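Local structure of ubiquitin (Sulfolobus solfataricus, 4WWM) at residues P2-L10 and E18-V29; S49-G57 and L68-I79. The protein is an archaeal ubiquitin-like modifier of the Urm1 family, probably attached to other proteins by isopeptide bonds and probably linked to the proteasome pathway and tRNA processing. All coordinates share one frame; numbering follows the deposited sequence.

Overall arrangement
The two contacts lie side by side in one mixed sheet, their centres about 7 Å apart. Interaction 1 pairs strand 3-6 with strand 18-20, an outermost strand. Interaction 2 pairs strand 51-55 with strand 73-78. The seam between them is formed by strands 3-6 and 73-78, which run parallel; Lys3 O comes within 2.6 Å of Ile74 N, a probable hydrogen bond. Along the chain interaction 1 closes before interaction 2 opens; helix 26-33 starts within interaction 1 and leads toward strand 51-55. Val29 of that helix touches Val4, Leu68 and Ile74. Two antiparallel pairs, joined by the parallel first and last strands, with a helix packed across them, give the beta-grasp fold of ubiquitin-like proteins.

Interaction 1 of 2, residues P2-L10 and E18-V29. With SO4 (sulfate ion), chain C.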
# COMPACT_ATOMS: atom_id res chain seq x y z
N PRO A 2 8.31 6.56 3.30
CA PRO A 2 7.28 6.95 2.33
C PRO A 2 5.91 7.21 2.94
O PRO A 2 5.62 6.77 4.06
CB PRO A 2 7.23 5.75 1.36
CG PRO A 2 8.01 4.66 2.01
CD PRO A 2 9.02 5.34 2.88
N LYS A 3 5.09 7.93 2.19
CA LYS A 3 3.74 8.28 2.61
C LYS A 3 2.74 7.34 1.95
O LYS A 3 2.78 7.16 0.73
CB LYS A 3 3.44 9.73 2.25
CG LYS A 3 2.09 10.25 2.73
CD LYS A 3 1.89 11.70 2.31
CE LYS A 3 0.54 12.23 2.75
NZ LYS A 3 0.34 13.63 2.30
N VAL A 4 1.87 6.74 2.76
CA VAL A 4 0.81 5.87 2.26
C VAL A 4 -0.53 6.59 2.34
O VAL A 4 -0.91 7.11 3.39
CB VAL A 4 0.73 4.56 3.06
CG1 VAL A 4 -0.41 3.68 2.56
CG2 VAL A 4 2.05 3.81 2.97
N ILE A 5 -1.24 6.62 1.21
CA ILE A 5 -2.58 7.21 1.15
C ILE A 5 -3.61 6.14 0.80
O ILE A 5 -3.47 5.45 -0.21
CB ILE A 5 -2.65 8.35 0.13
CG1 ILE A 5 -1.62 9.44 0.47
CG2 ILE A 5 -4.06 8.94 0.09
CD1 ILE A 5 -1.60 10.62 -0.50
N LEU A 6 -4.64 6.00 1.63
CA LEU A 6 -5.71 5.05 1.38
C LEU A 6 -6.85 5.74 0.64
O LEU A 6 -7.12 6.92 0.87
CB LEU A 6 -6.22 4.45 2.69
CG LEU A 6 -5.19 3.70 3.54
CD1 LEU A 6 -5.84 3.21 4.82
CD2 LEU A 6 -4.59 2.53 2.79
N LYS A 7 -7.50 5.00 -0.26
CA LYS A 7 -8.62 5.52 -1.03
C LYS A 7 -9.85 4.64 -0.87
O LYS A 7 -9.74 3.46 -0.53
CB LYS A 7 -8.26 5.62 -2.52
CG LYS A 7 -7.17 6.64 -2.84
CD LYS A 7 -7.67 8.06 -2.68
CE LYS A 7 -6.55 9.07 -2.86
NZ LYS A 7 -6.97 10.45 -2.47
N GLY A 8 -11.02 5.22 -1.12
CA GLY A 8 -12.26 4.47 -1.12
C GLY A 8 -12.58 3.85 0.23
O GLY A 8 -12.26 4.42 1.28
N PRO A 9 -13.23 2.67 0.22
CA PRO A 9 -13.63 1.99 1.46
C PRO A 9 -12.47 1.65 2.40
O PRO A 9 -12.70 1.45 3.59
CB PRO A 9 -14.29 0.71 0.96
CG PRO A 9 -14.79 1.05 -0.40
CD PRO A 9 -13.77 1.99 -0.97
N LEU A 10 -11.25 1.58 1.87
CA LEU A 10 -10.09 1.23 2.69
C LEU A 10 -9.91 2.23 3.82
O LEU A 10 -9.42 1.88 4.90
CB LEU A 10 -8.82 1.16 1.85
CG LEU A 10 -8.70 0.03 0.82
CD1 LEU A 10 -7.34 0.09 0.13
CD2 LEU A 10 -8.92 -1.34 1.45
N GLU A 18 -4.19 8.68 5.80
CA GLU A 18 -2.79 8.81 5.42
C GLU A 18 -1.88 8.49 6.59
O GLU A 18 -2.20 8.80 7.74
CB GLU A 18 -2.49 10.22 4.90
CG GLU A 18 -3.35 10.64 3.73
CD GLU A 18 -3.06 12.04 3.25
OE1 GLU A 18 -2.12 12.68 3.80
OE2 GLU A 18 -3.76 12.52 2.34
N ILE A 19 -0.74 7.89 6.28
CA ILE A 19 0.22 7.51 7.30
C ILE A 19 1.61 7.42 6.67
O ILE A 19 1.74 7.03 5.51
CB ILE A 19 -0.17 6.16 7.96
CG1 ILE A 19 0.63 5.93 9.25
CG2 ILE A 19 0.02 5.00 6.99
CD1 ILE A 19 0.13 4.74 10.06
N TYR A 20 2.63 7.82 7.43
CA TYR A 20 4.01 7.66 6.98
C TYR A 20 4.60 6.38 7.55
O TYR A 20 4.29 5.99 8.68
CB TYR A 20 4.85 8.86 7.41
CG TYR A 20 4.60 10.13 6.63
CD1 TYR A 20 3.58 11.00 6.98
CD2 TYR A 20 5.40 10.47 5.54
CE1 TYR A 20 3.35 12.16 6.27
CE2 TYR A 20 5.18 11.63 4.83
CZ TYR A 20 4.16 12.47 5.20
OH TYR A 20 3.94 13.63 4.48
N VAL A 21 5.46 5.73 6.77
CA VAL A 21 6.15 4.51 7.19
C VAL A 21 7.61 4.62 6.78
O VAL A 21 7.92 5.21 5.75
CB VAL A 21 5.51 3.25 6.57
CG1 VAL A 21 4.07 3.09 7.04
CG2 VAL A 21 5.59 3.30 5.04
N ASN A 22 8.51 4.06 7.58
CA ASN A 22 9.94 4.21 7.30
C ASN A 22 10.47 3.19 6.28
O ASN A 22 11.60 3.31 5.80
CB ASN A 22 10.74 4.10 8.60
CG ASN A 22 10.61 2.74 9.27
OD1 ASN A 22 10.00 1.81 8.73
ND2 ASN A 22 11.18 2.61 10.46
N ASP A 23 9.65 2.21 5.94
CA ASP A 23 10.07 1.11 5.08
C ASP A 23 10.39 1.57 3.65
O ASP A 23 9.67 2.38 3.08
CB ASP A 23 8.98 0.03 5.04
CG ASP A 23 8.77 -0.62 6.39
OD1 ASP A 23 9.47 -1.62 6.69
OD2 ASP A 23 7.90 -0.15 7.16
N ARG A 24 11.48 1.04 3.09
CA ARG A 24 11.87 1.35 1.72
C ARG A 24 11.57 0.18 0.77
O ARG A 24 11.86 0.24 -0.42
CB ARG A 24 13.35 1.71 1.66
CG ARG A 24 13.72 2.91 2.53
CD ARG A 24 15.17 3.29 2.35
NE ARG A 24 15.43 3.84 1.02
CZ ARG A 24 16.64 4.14 0.56
NH1 ARG A 24 17.72 3.95 1.31
NH2 ARG A 24 16.77 4.64 -0.66
N GLU A 25 10.99 -0.89 1.32
CA GLU A 25 10.58 -2.05 0.55
C GLU A 25 9.06 -2.14 0.54
O GLU A 25 8.44 -2.22 1.60
CB GLU A 25 11.19 -3.33 1.14
CG GLU A 25 10.76 -4.62 0.45
CD GLU A 25 11.28 -5.86 1.15
OE1 GLU A 25 10.74 -6.95 0.88
OE2 GLU A 25 12.22 -5.74 1.96
N LEU A 26 8.47 -2.12 -0.65
CA LEU A 26 7.02 -2.01 -0.79
C LEU A 26 6.28 -3.09 -0.00
O LEU A 26 5.32 -2.79 0.69
CB LEU A 26 6.60 -2.08 -2.26
CG LEU A 26 5.09 -2.06 -2.50
CD1 LEU A 26 4.46 -0.80 -1.92
CD2 LEU A 26 4.77 -2.18 -3.98
N LEU A 27 6.73 -4.33 -0.12
CA LEU A 27 6.08 -5.43 0.59
C LEU A 27 6.05 -5.15 2.09
O LEU A 27 5.04 -5.38 2.74
CB LEU A 27 6.80 -6.75 0.32
CG LEU A 27 6.25 -7.95 1.10
CD1 LEU A 27 4.79 -8.20 0.74
CD2 LEU A 27 7.08 -9.20 0.84
N ARG A 28 7.16 -4.65 2.62
CA ARG A 28 7.26 -4.37 4.04
C ARG A 28 6.35 -3.21 4.44
O ARG A 28 5.80 -3.20 5.54
CB ARG A 28 8.71 -4.07 4.43
CG ARG A 28 9.65 -5.24 4.21
CD ARG A 28 10.37 -5.64 5.49
NE ARG A 28 11.16 -4.53 6.03
CZ ARG A 28 11.64 -4.49 7.27
NH1 ARG A 28 11.41 -5.49 8.12
NH2 ARG A 28 12.34 -3.44 7.67
N VAL A 29 6.21 -2.23 3.55
CA VAL A 29 5.26 -1.15 3.76
C VAL A 29 3.87 -1.75 3.95
O VAL A 29 3.18 -1.46 4.93
CB VAL A 29 5.25 -0.14 2.57
CG1 VAL A 29 4.10 0.86 2.70
CG2 VAL A 29 6.57 0.59 2.49
S SO4 C . 2.13 15.84 5.32
O1 SO4 C . 2.94 16.36 4.22
O2 SO4 C . 1.42 14.65 4.88
O3 SO4 C . 1.17 16.86 5.74
O4 SO4 C . 3.00 15.51 6.45
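Lys3 lays its aliphatic chain over one face of the Tyr20 ring, in one of that ring's two conformers. Lys3 CG sits 4.1 Å from the ring centroid, 17° off the normal, a CH-pi contact. CG stands anti to the backbone N (chi1 -176°) and the chain beyond is extended, which carries NZ past the hydroxyl end of the ring. There Lys3 NZ gives a hydrogen bond to O2 of a sulfate ion at 3.0 Å. The ion, probably from the crystallisation liquor, sits implausibly close to Tyr20 OH, so its place is doubtful. Glu18 also reaches this lysine in a salt bridge, though its OE1 is less surely placed. Glu18 CG runs alongside Ile5 CG1 at 3.9 Å.

This is the antiparallel N-terminal hairpin of the beta-grasp fold, with helix 10-14 inside its connection. Val4 N bonds to Ile19 O at 2.8 Å, and Ile19 N returns the bond to Val4 O. Val21 N bonds to Pro2 O. Val4 and Ile19 point to the other face, where helix 26-33 packs. The Val4 and Val29 side chains pass in opposite directions, Val4 CG2 3.6 Å from Val29 CG1. Pro2 CG rests 4.1 Å from Val21 CG2.

Interaction 2 of 2, residues S49-G57 and L68-I79; sequences SGILILING and LNDNDIIEIIPI
The Asn56 amide and the Asp72 carboxylate meet with their planes 71° apart. Asn56 ND2 lies above the carboxylate plane and bonds to Asp72 OD1 at 2.8 Å, while Asp72 OD1 lies close to the amide plane of Asn56. Asn69 N also comes from above the plane, to Asp72 OD2. The other end of the amide is held too: Asn56 OD1 takes Ile73 N at 2.9 Å, with the donor tilted 33° from the amide carbonyl plane. Both ends of the amide are thus fixed at the end of the antiparallel pair 51-55 and 73-78 of the beta-grasp sheet, where Asn56 N bonds to Ile73 O. With an alanine in place of Asp72, Asn56 ND2 and Asn69 N would probably lose their acceptors and the Asn56 amide would be less firmly fixed in its rotation.

Along the strands, Leu52 and Ile77 exchange two backbone bonds, as do Leu54 and Glu75. The face with Ile51, Ile53, Ile74 and Ile76 is turned to helix 26-33, where Ile53 and Ile76 touch Leu30. Ile53 CG2 lies beside Ile74 CG2 at 3.6 Å. In Ile53, CG1 lies beside the backbone N (chi1 -57°), which leaves CG2 anti to that N. On the other face the Leu54 and Ile77 side chains cross obliquely, CD1 to CD1 3.7 Å. Near Asn56, a water accepts from Gly57 N at 2.9 Å and lies 2.9 Å from Glu75 OE2.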
# COMPACT_ATOMS: atom_id res chain seq x y z
N SER A 49 -7.12 -9.26 -4.89
CA SER A 49 -7.65 -8.70 -6.13
C SER A 49 -8.49 -7.47 -5.80
O SER A 49 -8.96 -7.31 -4.67
CB SER A 49 -8.50 -9.74 -6.88
OG SER A 49 -9.67 -10.06 -6.16
N GLY A 50 -8.65 -6.59 -6.78
CA GLY A 50 -9.42 -5.38 -6.59
C GLY A 50 -8.66 -4.32 -5.81
O GLY A 50 -9.26 -3.34 -5.38
N ILE A 51 -7.36 -4.53 -5.63
CA ILE A 51 -6.49 -3.53 -5.02
C ILE A 51 -5.37 -3.14 -5.97
O ILE A 51 -4.62 -4.00 -6.44
CB ILE A 51 -5.87 -4.02 -3.70
CG1 ILE A 51 -6.97 -4.39 -2.70
CG2 ILE A 51 -4.96 -2.93 -3.10
CD1 ILE A 51 -6.45 -5.05 -1.45
N LEU A 52 -5.25 -1.85 -6.23
CA LEU A 52 -4.18 -1.31 -7.05
C LEU A 52 -3.28 -0.44 -6.19
O LEU A 52 -3.74 0.16 -5.22
CB LEU A 52 -4.74 -0.50 -8.22
CG LEU A 52 -5.76 -1.25 -9.08
CD1 LEU A 52 -6.31 -0.31 -10.13
CD2 LEU A 52 -5.12 -2.47 -9.73
N ILE A 53 -2.00 -0.38 -6.55
CA ILE A 53 -1.06 0.47 -5.84
C ILE A 53 -0.35 1.40 -6.82
O ILE A 53 0.22 0.95 -7.82
CB ILE A 53 -0.01 -0.35 -5.07
CG1 ILE A 53 -0.71 -1.30 -4.09
CG2 ILE A 53 0.95 0.58 -4.32
CD1 ILE A 53 0.25 -2.15 -3.27
N LEU A 54 -0.41 2.69 -6.52
CA LEU A 54 0.33 3.69 -7.27
C LEU A 54 1.51 4.17 -6.43
O LEU A 54 1.37 4.41 -5.23
CB LEU A 54 -0.56 4.87 -7.65
CG LEU A 54 -1.78 4.56 -8.51
CD1 LEU A 54 -2.55 5.84 -8.82
CD2 LEU A 54 -1.38 3.85 -9.80
N ILE A 55 2.67 4.27 -7.07
CA ILE A 55 3.82 4.91 -6.46
C ILE A 55 4.11 6.17 -7.26
O ILE A 55 4.48 6.10 -8.43
CB ILE A 55 5.05 3.98 -6.45
CG1 ILE A 55 4.73 2.70 -5.67
CG2 ILE A 55 6.24 4.70 -5.83
CD1 ILE A 55 5.81 1.63 -5.75
N ASN A 56 3.92 7.32 -6.62
CA ASN A 56 4.04 8.61 -7.30
C ASN A 56 3.20 8.66 -8.57
O ASN A 56 3.64 9.18 -9.60
CB ASN A 56 5.51 8.91 -7.62
CG ASN A 56 6.37 8.98 -6.37
OD1 ASN A 56 5.92 9.43 -5.32
ND2 ASN A 56 7.62 8.54 -6.48
N GLY A 57 2.00 8.09 -8.50
CA GLY A 57 1.03 8.19 -9.58
C GLY A 57 1.13 7.10 -10.63
O GLY A 57 0.32 7.07 -11.56
N LEU A 68 12.37 2.22 -2.35
CA LEU A 68 11.50 3.37 -2.22
C LEU A 68 12.30 4.52 -1.61
O LEU A 68 13.16 4.30 -0.76
CB LEU A 68 10.28 3.05 -1.36
CG LEU A 68 9.35 1.95 -1.88
CD1 LEU A 68 8.39 1.52 -0.79
CD2 LEU A 68 8.60 2.42 -3.10
N ASN A 69 12.02 5.74 -2.06
CA ASN A 69 12.63 6.92 -1.48
C ASN A 69 11.69 7.50 -0.43
O ASN A 69 10.47 7.38 -0.54
CB ASN A 69 12.95 7.94 -2.56
CG ASN A 69 13.95 7.41 -3.57
OD1 ASN A 69 14.80 6.57 -3.25
ND2 ASN A 69 13.85 7.89 -4.81
N ASP A 70 12.26 8.12 0.59
CA ASP A 70 11.51 8.61 1.75
C ASP A 70 10.33 9.50 1.37
O ASP A 70 9.34 9.56 2.10
CB ASP A 70 12.43 9.36 2.70
CG ASP A 70 13.27 8.44 3.56
OD1 ASP A 70 13.29 7.22 3.30
OD2 ASP A 70 13.93 8.94 4.50
N ASN A 71 10.44 10.20 0.24
CA ASN A 71 9.41 11.15 -0.17
C ASN A 71 8.42 10.56 -1.19
O ASN A 71 7.62 11.29 -1.76
CB ASN A 71 10.06 12.40 -0.75
CG ASN A 71 10.87 13.17 0.28
OD1 ASN A 71 10.72 12.97 1.49
ND2 ASN A 71 11.73 14.07 -0.19
N ASP A 72 8.48 9.25 -1.41
CA ASP A 72 7.53 8.61 -2.32
C ASP A 72 6.12 8.60 -1.74
O ASP A 72 5.94 8.48 -0.53
CB ASP A 72 7.97 7.17 -2.64
CG ASP A 72 9.13 7.10 -3.61
OD1 ASP A 72 9.37 8.09 -4.34
OD2 ASP A 72 9.78 6.04 -3.67
N ILE A 73 5.14 8.72 -2.63
CA ILE A 73 3.74 8.67 -2.24
C ILE A 73 3.10 7.39 -2.76
O ILE A 73 3.04 7.16 -3.97
CB ILE A 73 2.96 9.89 -2.77
CG1 ILE A 73 3.58 11.18 -2.23
CG2 ILE A 73 1.49 9.79 -2.37
CD1 ILE A 73 2.99 12.45 -2.82
N ILE A 74 2.65 6.55 -1.83
CA ILE A 74 2.04 5.27 -2.16
C ILE A 74 0.52 5.34 -1.97
O ILE A 74 0.05 5.50 -0.85
CB ILE A 74 2.61 4.14 -1.28
CG1 ILE A 74 4.13 4.06 -1.46
CG2 ILE A 74 1.95 2.81 -1.63
CD1 ILE A 74 4.82 3.16 -0.45
N GLU A 75 -0.22 5.20 -3.06
CA GLU A 75 -1.68 5.22 -2.99
C GLU A 75 -2.22 3.80 -3.12
O GLU A 75 -1.90 3.10 -4.07
CB GLU A 75 -2.28 6.10 -4.09
CG GLU A 75 -1.90 7.56 -4.00
CD GLU A 75 -2.45 8.37 -5.16
OE1 GLU A 75 -3.68 8.37 -5.34
OE2 GLU A 75 -1.65 8.99 -5.89
N ILE A 76 -3.03 3.39 -2.15
CA ILE A 76 -3.67 2.08 -2.19
C ILE A 76 -5.14 2.27 -2.52
O ILE A 76 -5.89 2.88 -1.75
CB ILE A 76 -3.50 1.32 -0.86
CG1 ILE A 76 -2.02 1.30 -0.46
CG2 ILE A 76 -4.02 -0.11 -1.00
CD1 ILE A 76 -1.75 0.69 0.89
N ILE A 77 -5.54 1.76 -3.68
CA ILE A 77 -6.84 2.05 -4.27
C ILE A 77 -7.65 0.78 -4.52
O ILE A 77 -7.21 -0.09 -5.27
CB ILE A 77 -6.68 2.80 -5.61
CG1 ILE A 77 -5.81 4.04 -5.42
CG2 ILE A 77 -8.05 3.18 -6.17
CD1 ILE A 77 -5.42 4.73 -6.71
N PRO A 78 -8.83 0.67 -3.90
CA PRO A 78 -9.69 -0.48 -4.22
C PRO A 78 -10.52 -0.24 -5.48
O PRO A 78 -10.94 0.90 -5.73
CB PRO A 78 -10.58 -0.60 -2.99
CG PRO A 78 -10.71 0.79 -2.49
CD PRO A 78 -9.40 1.48 -2.80
N ILE A 79 -10.73 -1.28 -6.28
CA ILE A 79 -11.57 -1.19 -7.47
C ILE A 79 -12.57 -2.34 -7.53
O ILE A 79 -12.39 -3.37 -6.88
CB ILE A 79 -10.73 -1.21 -8.76
CG1 ILE A 79 -9.84 -2.46 -8.80
CG2 ILE A 79 -9.87 0.04 -8.85
CD1 ILE A 79 -9.29 -2.77 -10.17
O HOH W 1 0.95 7.68 -5.82